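Local coordinates for protein neurotoxin (Clostridium botulinum, PDB 3N7L) that probably recognises gangliosides on the neuronal surface through its receptor-binding domain, the part of botulinum neurotoxin D/C that attaches the toxin to nerve cells, at residues V302-T307 and Q337-I342; L363-N368 and N372-L377; A407-L410 and S414-W417. All blocks are in the same frame, centred on the assembly; numbering follows the deposited sequence.

Contact 1: residues V302-T307 and Q337-I342; sequences VLYFNT and QPMDEI
Met-339 brings its sulfur to the ring of Tyr-304 in a Met-aromatic contact, SD lying 4.6 Å from the ring centroid and 29° off the ring normal, an oblique approach. The thioether folds back on itself to get there: its chain bends at both chi2 and chi3, which carries the terminal methyl to the phenol end of the ring. Met-339 CE stands 3.4 Å from Tyr-304 OH and 3.8 Å from Tyr-304 CZ, and the two side chains cross at about a right angle. Ile-342, nearly one helical turn further on, meets the same tyrosine nearer its backbone. Its branch methyl CG2 packs 3.6 Å from Tyr-304 CB and also touches CG, while CD1, at the end of the extended CG1 arm, reaches 4.0 Å from Tyr-304 CE2. Between them the two residues meet Tyr-304 from CB to the hydroxyl, Ile-342 from CB to CE2 and Met-339 at the phenol end. Tyr-304 leaves strand 302-308 with CG set between its own backbone N and carbonyl carbon (chi1 64°), and the ring leans out from the sheet toward helix 339-345. That helix starts just after Pro-338, its N-cap residue, whose carbonyl O accepts a bond from Ile-342 N at 3.1 Å. Ile-342 is buried and also meets Ser-315 of strand 313-318, whereas Met-339 lies at the exposed end of the contact. The hydroxyl of Tyr-304 bonds a glycerol, probably from the crystallisation liquor, which Asn-306 OD1 also holds. Between these two segments of the trefoil-family region the hold is therefore van der Waals and sulfur-aromatic contact, with no hydrogen bond, and the phenol oxygen finds its polar partner in the glycerol.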
loop_
_atom_site.group_PDB
_atom_site.type_symbol
_atom_site.label_atom_id
_atom_site.label_comp_id
_atom_site.label_asym_id
_atom_site.label_seq_id
_atom_site.Cartn_x
_atom_site.Cartn_y
_atom_site.Cartn_z
ATOM N N VAL A 302 -21.470 -5.105 -5.232
ATOM C CA VAL A 302 -21.731 -6.522 -5.467
ATOM C C VAL A 302 -20.988 -6.814 -6.771
ATOM O O VAL A 302 -21.145 -6.085 -7.752
ATOM C CB VAL A 302 -23.238 -6.815 -5.634
ATOM C CG1 VAL A 302 -23.464 -8.322 -5.768
ATOM C CG2 VAL A 302 -24.008 -6.285 -4.422
ATOM N N LEU A 303 -20.180 -7.869 -6.781
ATOM C CA LEU A 303 -19.370 -8.189 -7.960
ATOM C C LEU A 303 -19.112 -9.684 -8.139
ATOM O O LEU A 303 -19.560 -10.505 -7.334
ATOM C CB LEU A 303 -18.027 -7.455 -7.830
ATOM C CG LEU A 303 -17.342 -7.622 -6.455
ATOM C CD1 LEU A 303 -16.684 -8.987 -6.351
ATOM C CD2 LEU A 303 -16.297 -6.521 -6.242
ATOM N N TYR A 304 -18.403 -10.036 -9.211
ATOM C CA TYR A 304 -18.040 -11.428 -9.450
ATOM C C TYR A 304 -16.642 -11.481 -10.072
ATOM O O TYR A 304 -16.076 -10.448 -10.447
ATOM C CB TYR A 304 -19.075 -12.160 -10.332
ATOM C CG TYR A 304 -19.239 -11.657 -11.754
ATOM C CD1 TYR A 304 -20.050 -10.562 -12.039
ATOM C CD2 TYR A 304 -18.607 -12.308 -12.821
ATOM C CE1 TYR A 304 -20.239 -10.124 -13.355
ATOM C CE2 TYR A 304 -18.785 -11.882 -14.138
ATOM C CZ TYR A 304 -19.603 -10.790 -14.399
ATOM O OH TYR A 304 -19.780 -10.355 -15.694
ATOM N N PHE A 305 -16.078 -12.677 -10.164
ATOM C CA PHE A 305 -14.731 -12.828 -10.700
ATOM C C PHE A 305 -14.626 -13.704 -11.939
ATOM O O PHE A 305 -15.157 -14.807 -11.978
ATOM C CB PHE A 305 -13.795 -13.401 -9.626
ATOM C CG PHE A 305 -13.753 -12.597 -8.359
ATOM C CD1 PHE A 305 -14.574 -12.925 -7.285
ATOM C CD2 PHE A 305 -12.886 -11.510 -8.238
ATOM C CE1 PHE A 305 -14.532 -12.184 -6.099
ATOM C CE2 PHE A 305 -12.836 -10.766 -7.066
ATOM C CZ PHE A 305 -13.664 -11.106 -5.989
ATOM N N ASN A 306 -13.919 -13.203 -12.942
ATOM C CA ASN A 306 -13.688 -13.939 -14.182
ATOM C C ASN A 306 -12.213 -14.329 -14.191
ATOM O O ASN A 306 -11.395 -13.687 -13.536
ATOM C CB ASN A 306 -13.962 -13.047 -15.405
ATOM C CG ASN A 306 -15.390 -13.135 -15.901
ATOM O OD1 ASN A 306 -15.842 -12.280 -16.660
ATOM N ND2 ASN A 306 -16.103 -14.172 -15.495
ATOM N N THR A 307 -11.875 -15.382 -14.925
ATOM C CA THR A 307 -10.483 -15.797 -15.044
ATOM C C THR A 307 -10.276 -16.593 -16.321
ATOM O O THR A 307 -11.077 -17.457 -16.659
ATOM C CB THR A 307 -10.009 -16.648 -13.840
ATOM O OG1 THR A 307 -8.636 -17.023 -14.037
ATOM C CG2 THR A 307 -10.869 -17.902 -13.682
ATOM N N GLN A 337 -20.084 -20.711 -16.549
ATOM C CA GLN A 337 -21.516 -20.589 -16.290
ATOM C C GLN A 337 -22.156 -19.275 -16.742
ATOM O O GLN A 337 -21.498 -18.237 -16.807
ATOM C CB GLN A 337 -21.741 -20.751 -14.784
ATOM C CG GLN A 337 -20.950 -19.718 -13.978
ATOM C CD GLN A 337 -20.946 -19.974 -12.476
ATOM O OE1 GLN A 337 -20.221 -19.309 -11.721
ATOM N NE2 GLN A 337 -21.752 -20.926 -12.036
ATOM N N PRO A 338 -23.461 -19.308 -17.051
ATOM C CA PRO A 338 -24.175 -18.100 -17.483
ATOM C C PRO A 338 -24.427 -17.159 -16.293
ATOM O O PRO A 338 -24.245 -17.546 -15.140
ATOM C CB PRO A 338 -25.462 -18.657 -18.097
ATOM C CG PRO A 338 -25.697 -19.909 -17.329
ATOM C CD PRO A 338 -24.312 -20.505 -17.181
ATOM N N MET A 339 -24.842 -15.928 -16.579
ATOM C CA MET A 339 -25.074 -14.916 -15.545
ATOM C C MET A 339 -26.071 -15.309 -14.448
ATOM O O MET A 339 -25.840 -15.013 -13.271
ATOM C CB MET A 339 -25.510 -13.605 -16.203
ATOM C CG MET A 339 -25.367 -12.365 -15.318
ATOM S SD MET A 339 -23.682 -12.129 -14.652
ATOM C CE MET A 339 -22.737 -12.027 -16.161
ATOM N N ASP A 340 -27.172 -15.961 -14.818
ATOM C CA ASP A 340 -28.159 -16.381 -13.822
ATOM C C ASP A 340 -27.498 -17.266 -12.768
ATOM O O ASP A 340 -27.840 -17.195 -11.589
ATOM C CB ASP A 340 -29.317 -17.145 -14.482
ATOM C CG ASP A 340 -30.298 -16.225 -15.197
ATOM O OD1 ASP A 340 -31.220 -16.741 -15.863
ATOM O OD2 ASP A 340 -30.150 -14.986 -15.094
ATOM N N GLU A 341 -26.548 -18.097 -13.191
ATOM C CA GLU A 341 -25.847 -18.976 -12.261
ATOM C C GLU A 341 -24.846 -18.190 -11.413
ATOM O O GLU A 341 -24.660 -18.474 -10.229
ATOM C CB GLU A 341 -25.127 -20.095 -13.019
ATOM C CG GLU A 341 -26.065 -21.019 -13.782
ATOM C CD GLU A 341 -27.184 -21.562 -12.908
ATOM O OE1 GLU A 341 -26.879 -22.244 -11.906
ATOM O OE2 GLU A 341 -28.369 -21.303 -13.218
ATOM N N ILE A 342 -24.201 -17.201 -12.021
ATOM C CA ILE A 342 -23.240 -16.378 -11.294
ATOM C C ILE A 342 -23.927 -15.613 -10.159
ATOM O O ILE A 342 -23.404 -15.521 -9.049
ATOM C CB ILE A 342 -22.547 -15.365 -12.232
ATOM C CG1 ILE A 342 -21.653 -16.113 -13.229
ATOM C CG2 ILE A 342 -21.741 -14.355 -11.411
ATOM C CD1 ILE A 342 -20.957 -15.212 -14.237
#

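Contact 2: residues L363-N368 and N372-L377; sequences LFLSSN and NRLGIL
Leu-377 O is gripped twice, by a water at 2.8 Å and by the indole NE1 of Trp-417. The same water takes the amide of Leu-363, so it bridges the two strands. Beside it Leu-377 N bonds Leu-363 O at 2.9 Å, nearly in line with the carbonyl (C=O...N 173°). Further along the hairpin Leu-365 O takes the amide of Leu-374, and Asn-372 O that of Ser-367. Leu-365 N bonds Gly-375 O with the donor 50° above the carbonyl plane. Leu-374 and Gly-375 thus both face Leu-365, consistent with a beta bulge, which would account for the bent bond and for the buried Gly-375 N, without a partner in the model. Phe-364 and Ile-376 form a non-hydrogen-bonded antiparallel pair whose side chains run side by side, Phe-364 CE1 resting 3.8 Å from Ile-376 CD1. One face of the phenyl ring carries the guanidinium of Arg-373 in a cation-pi stack, planes at 16° and Arg-373 CZ 4.0 Å from the Phe-364 centroid, with NH2 closest and offset toward the rim. The arginine chain, extended from CG to NE, lays CD over the same face as a CH-pi contact. Its NH1 makes a salt bridge with Glu-300, which helps fix the guanidinium in place. Toward the turn, Leu-374 CG packs 3.7 Å from Ser-367 CB. The hairpin of strands 359-366 and 373-384 lies between strand 348-354, bonded to its first arm, and strand 394-402, paired with its second, while Leu-363 packs on Phe-305 of strand 302-308.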
loop_
_atom_site.group_PDB
_atom_site.type_symbol
_atom_site.label_atom_id
_atom_site.label_comp_id
_atom_site.label_asym_id
_atom_site.label_seq_id
_atom_site.Cartn_x
_atom_site.Cartn_y
_atom_site.Cartn_z
ATOM N N LEU A 363 -14.592 -10.625 1.479
ATOM C CA LEU A 363 -15.599 -10.937 0.481
ATOM C C LEU A 363 -16.702 -11.800 1.085
ATOM O O LEU A 363 -16.445 -12.874 1.621
ATOM C CB LEU A 363 -14.930 -11.663 -0.698
ATOM C CG LEU A 363 -13.973 -10.788 -1.519
ATOM C CD1 LEU A 363 -12.962 -11.647 -2.269
ATOM C CD2 LEU A 363 -14.788 -9.936 -2.483
ATOM N N PHE A 364 -17.932 -11.314 0.994
ATOM C CA PHE A 364 -19.086 -12.031 1.525
ATOM C C PHE A 364 -19.945 -12.586 0.388
ATOM O O PHE A 364 -20.248 -11.874 -0.566
ATOM C CB PHE A 364 -19.917 -11.079 2.396
ATOM C CG PHE A 364 -19.157 -10.519 3.563
ATOM C CD1 PHE A 364 -19.063 -11.232 4.754
ATOM C CD2 PHE A 364 -18.488 -9.303 3.455
ATOM C CE1 PHE A 364 -18.308 -10.743 5.822
ATOM C CE2 PHE A 364 -17.731 -8.805 4.513
ATOM C CZ PHE A 364 -17.641 -9.529 5.699
ATOM N N LEU A 365 -20.323 -13.858 0.484
ATOM C CA LEU A 365 -21.172 -14.466 -0.534
ATOM C C LEU A 365 -22.496 -13.706 -0.556
ATOM O O LEU A 365 -23.131 -13.505 0.483
ATOM C CB LEU A 365 -21.429 -15.943 -0.223
ATOM C CG LEU A 365 -22.434 -16.631 -1.160
ATOM C CD1 LEU A 365 -21.899 -16.615 -2.579
ATOM C CD2 LEU A 365 -22.684 -18.063 -0.700
ATOM N N SER A 366 -22.897 -13.282 -1.747
ATOM C CA SER A 366 -24.121 -12.528 -1.942
ATOM C C SER A 366 -25.343 -13.406 -2.162
ATOM O O SER A 366 -25.256 -14.482 -2.751
ATOM C CB SER A 366 -23.956 -11.601 -3.143
ATOM O OG SER A 366 -25.210 -11.117 -3.582
ATOM N N SER A 367 -26.487 -12.940 -1.677
ATOM C CA SER A 367 -27.727 -13.673 -1.869
ATOM C C SER A 367 -28.351 -13.137 -3.147
ATOM O O SER A 367 -28.812 -11.995 -3.187
ATOM C CB SER A 367 -28.684 -13.452 -0.697
ATOM O OG SER A 367 -29.864 -14.205 -0.889
ATOM N N ASN A 368 -28.345 -13.957 -4.192
ATOM C CA ASN A 368 -28.909 -13.574 -5.481
ATOM C C ASN A 368 -28.456 -12.197 -5.962
ATOM O O ASN A 368 -29.259 -11.397 -6.437
ATOM C CB ASN A 368 -30.436 -13.627 -5.420
ATOM C CG ASN A 368 -30.959 -15.045 -5.316
ATOM O OD1 ASN A 368 -31.689 -15.388 -4.382
ATOM N ND2 ASN A 368 -30.582 -15.883 -6.280
ATOM N N ASN A 372 -27.369 -8.647 0.571
ATOM C CA ASN A 372 -27.647 -9.537 1.691
ATOM C C ASN A 372 -26.568 -10.607 1.734
ATOM O O ASN A 372 -26.330 -11.303 0.748
ATOM C CB ASN A 372 -29.028 -10.173 1.531
ATOM C CG ASN A 372 -30.140 -9.142 1.528
ATOM O OD1 ASN A 372 -30.299 -8.384 2.486
ATOM N ND2 ASN A 372 -30.910 -9.101 0.444
ATOM N N ARG A 373 -25.919 -10.734 2.888
ATOM C CA ARG A 373 -24.830 -11.686 3.061
ATOM C C ARG A 373 -25.260 -13.077 3.495
ATOM O O ARG A 373 -26.128 -13.231 4.356
ATOM C CB ARG A 373 -23.827 -11.122 4.068
ATOM C CG ARG A 373 -23.375 -9.714 3.728
ATOM C CD ARG A 373 -22.411 -9.165 4.761
ATOM N NE ARG A 373 -21.988 -7.809 4.422
ATOM C CZ ARG A 373 -21.076 -7.121 5.103
ATOM N NH1 ARG A 373 -20.748 -5.893 4.725
ATOM N NH2 ARG A 373 -20.489 -7.662 6.164
ATOM N N LEU A 374 -24.631 -14.087 2.900
ATOM C CA LEU A 374 -24.921 -15.485 3.213
ATOM C C LEU A 374 -23.713 -16.192 3.814
ATOM O O LEU A 374 -23.848 -17.249 4.423
ATOM C CB LEU A 374 -25.337 -16.243 1.951
ATOM C CG LEU A 374 -26.604 -15.788 1.231
ATOM C CD1 LEU A 374 -26.859 -16.703 0.042
ATOM C CD2 LEU A 374 -27.779 -15.822 2.197
ATOM N N GLY A 375 -22.528 -15.624 3.626
ATOM C CA GLY A 375 -21.334 -16.254 4.158
ATOM C C GLY A 375 -20.082 -15.448 3.881
ATOM O O GLY A 375 -20.154 -14.376 3.288
ATOM N N ILE A 376 -18.934 -15.963 4.306
ATOM C CA ILE A 376 -17.680 -15.258 4.093
ATOM C C ILE A 376 -16.676 -16.160 3.373
ATOM O O ILE A 376 -16.708 -17.380 3.522
ATOM C CB ILE A 376 -17.105 -14.750 5.448
ATOM C CG1 ILE A 376 -15.915 -13.824 5.199
ATOM C CG2 ILE A 376 -16.714 -15.928 6.339
ATOM C CD1 ILE A 376 -15.389 -13.170 6.456
ATOM N N LEU A 377 -15.801 -15.557 2.573
ATOM C CA LEU A 377 -14.807 -16.319 1.822
ATOM C C LEU A 377 -13.526 -16.500 2.622
ATOM O O LEU A 377 -12.924 -15.530 3.073
ATOM C CB LEU A 377 -14.469 -15.620 0.493
ATOM C CG LEU A 377 -13.444 -16.351 -0.395
ATOM C CD1 LEU A 377 -14.016 -17.695 -0.838
ATOM C CD2 LEU A 377 -13.110 -15.508 -1.616
HETATM O O HOH W 1 -13.288 -12.802 2.753
#

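Contact 3: residues A407-L410 and S414-W417; sequences ASLL and STHW
The loop between strands 394-402 and 417-421 of the trefoil-family region doubles back here: residues 407-410, helical in their backbone angles, meet the end of a 3-10 segment, residues 414-415. Leu-409 and Thr-415 carry the touch. The methyl CG2 of Thr-415 comes 3.3 Å from Leu-409 O and lies 4.1 Å from Leu-409 CB, a close approach of a methyl to a carbonyl oxygen. Thr-415 reaches it with CG2 beside its own backbone N, while OG1 sits between N and the carbonyl carbon (chi1 62°). That hydroxyl has Ser-412 O and Gln-362 OE1 as partners, and its one proton cannot serve both acceptors as modelled. At the end of the leucine side chain, CD2 rests 3.8 Å from Ser-414 OG, whose hydrogen-bond partners are the hydroxyls of Ser-412 and Ser-378. Leu-409 also packs on Ile-376 and Ser-378, and Thr-415 on Ile-376, so both arms of the loop pack on strand 373-384. No hydrogen bond crosses between the segments. Their hold on each other is van der Waals contact, while the serine and threonine hydroxyls pair with neighbours in the loop and in strands 359-366 and 373-384.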
loop_
_atom_site.group_PDB
_atom_site.type_symbol
_atom_site.label_atom_id
_atom_site.label_comp_id
_atom_site.label_asym_id
_atom_site.label_seq_id
_atom_site.Cartn_x
_atom_site.Cartn_y
_atom_site.Cartn_z
ATOM N N ALA A 407 -19.091 -15.882 12.547
ATOM C CA ALA A 407 -18.747 -14.753 13.403
ATOM C C ALA A 407 -17.268 -14.792 13.793
ATOM O O ALA A 407 -16.596 -13.763 13.805
ATOM C CB ALA A 407 -19.628 -14.752 14.653
ATOM N N SER A 408 -16.761 -15.982 14.099
ATOM C CA SER A 408 -15.360 -16.126 14.479
ATOM C C SER A 408 -14.408 -15.813 13.331
ATOM O O SER A 408 -13.325 -15.273 13.549
ATOM C CB SER A 408 -15.088 -17.539 14.992
ATOM O OG SER A 408 -15.824 -17.797 16.174
ATOM N N LEU A 409 -14.810 -16.154 12.109
ATOM C CA LEU A 409 -13.982 -15.904 10.929
ATOM C C LEU A 409 -13.927 -14.425 10.585
ATOM O O LEU A 409 -12.995 -13.953 9.931
ATOM C CB LEU A 409 -14.528 -16.675 9.725
ATOM C CG LEU A 409 -14.125 -18.140 9.594
ATOM C CD1 LEU A 409 -14.850 -18.753 8.418
ATOM C CD2 LEU A 409 -12.619 -18.242 9.395
ATOM N N LEU A 410 -14.943 -13.701 11.031
ATOM C CA LEU A 410 -15.051 -12.276 10.776
ATOM C C LEU A 410 -13.787 -11.526 11.195
ATOM O O LEU A 410 -13.478 -10.459 10.662
ATOM C CB LEU A 410 -16.259 -11.728 11.530
ATOM C CG LEU A 410 -16.960 -10.488 10.983
ATOM C CD1 LEU A 410 -17.483 -10.763 9.575
ATOM C CD2 LEU A 410 -18.109 -10.122 11.912
ATOM N N SER A 414 -7.474 -15.016 7.678
ATOM C CA SER A 414 -7.666 -16.004 6.620
ATOM C C SER A 414 -8.810 -15.568 5.697
ATOM O O SER A 414 -9.085 -16.213 4.686
ATOM C CB SER A 414 -7.965 -17.389 7.217
ATOM O OG SER A 414 -9.245 -17.434 7.831
ATOM N N THR A 415 -9.467 -14.465 6.053
ATOM C CA THR A 415 -10.562 -13.928 5.249
ATOM C C THR A 415 -10.123 -12.633 4.565
ATOM O O THR A 415 -10.932 -11.959 3.923
ATOM C CB THR A 415 -11.824 -13.629 6.111
ATOM O OG1 THR A 415 -11.515 -12.637 7.097
ATOM C CG2 THR A 415 -12.298 -14.881 6.807
ATOM N N HIS A 416 -8.845 -12.281 4.713
ATOM C CA HIS A 416 -8.317 -11.065 4.090
ATOM C C HIS A 416 -7.704 -11.390 2.731
ATOM O O HIS A 416 -6.714 -12.119 2.645
ATOM C CB HIS A 416 -7.251 -10.404 4.973
ATOM C CG HIS A 416 -7.761 -9.941 6.303
ATOM N ND1 HIS A 416 -9.085 -10.043 6.677
ATOM C CD2 HIS A 416 -7.115 -9.393 7.360
ATOM C CE1 HIS A 416 -9.230 -9.582 7.906
ATOM N NE2 HIS A 416 -8.051 -9.182 8.343
ATOM N N TRP A 417 -8.293 -10.837 1.675
ATOM C CA TRP A 417 -7.811 -11.083 0.325
ATOM C C TRP A 417 -7.159 -9.858 -0.294
ATOM O O TRP A 417 -7.640 -8.734 -0.151
ATOM C CB TRP A 417 -8.953 -11.570 -0.564
ATOM C CG TRP A 417 -9.528 -12.876 -0.110
ATOM C CD1 TRP A 417 -10.552 -13.060 0.775
ATOM C CD2 TRP A 417 -9.076 -14.183 -0.479
ATOM N NE1 TRP A 417 -10.764 -14.405 0.982
ATOM C CE2 TRP A 417 -9.872 -15.117 0.222
ATOM C CE3 TRP A 417 -8.072 -14.659 -1.336
ATOM C CZ2 TRP A 417 -9.697 -16.500 0.094
ATOM C CZ3 TRP A 417 -7.896 -16.033 -1.464
ATOM C CH2 TRP A 417 -8.705 -16.938 -0.752
#

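How the contacts relate
From the N terminus, the three contacts follow in series, none nested or crossed, all in the C-terminal, beta-trefoil-type receptor-binding region. Contact 1 closes a 29-residue excursion holding strands 313-318 and 329-335, returning helix 339-345 to strand 302-308. Contact 2 then closes a tight hairpin, and contact 3 a tight loop, each with three residues between its segments. Contacts 1 and 2 share one sheet, meeting where Phe-305 packs on Leu-363 and Val-302 on Ser-366. Contact 3 reaches contact 2 through a probable hydrogen bond from Trp-417 NE1 to Leu-377 O and through Leu-410 against Phe-364. Contacts 1 and 3 do not touch, and the hairpin of contact 2 touches both.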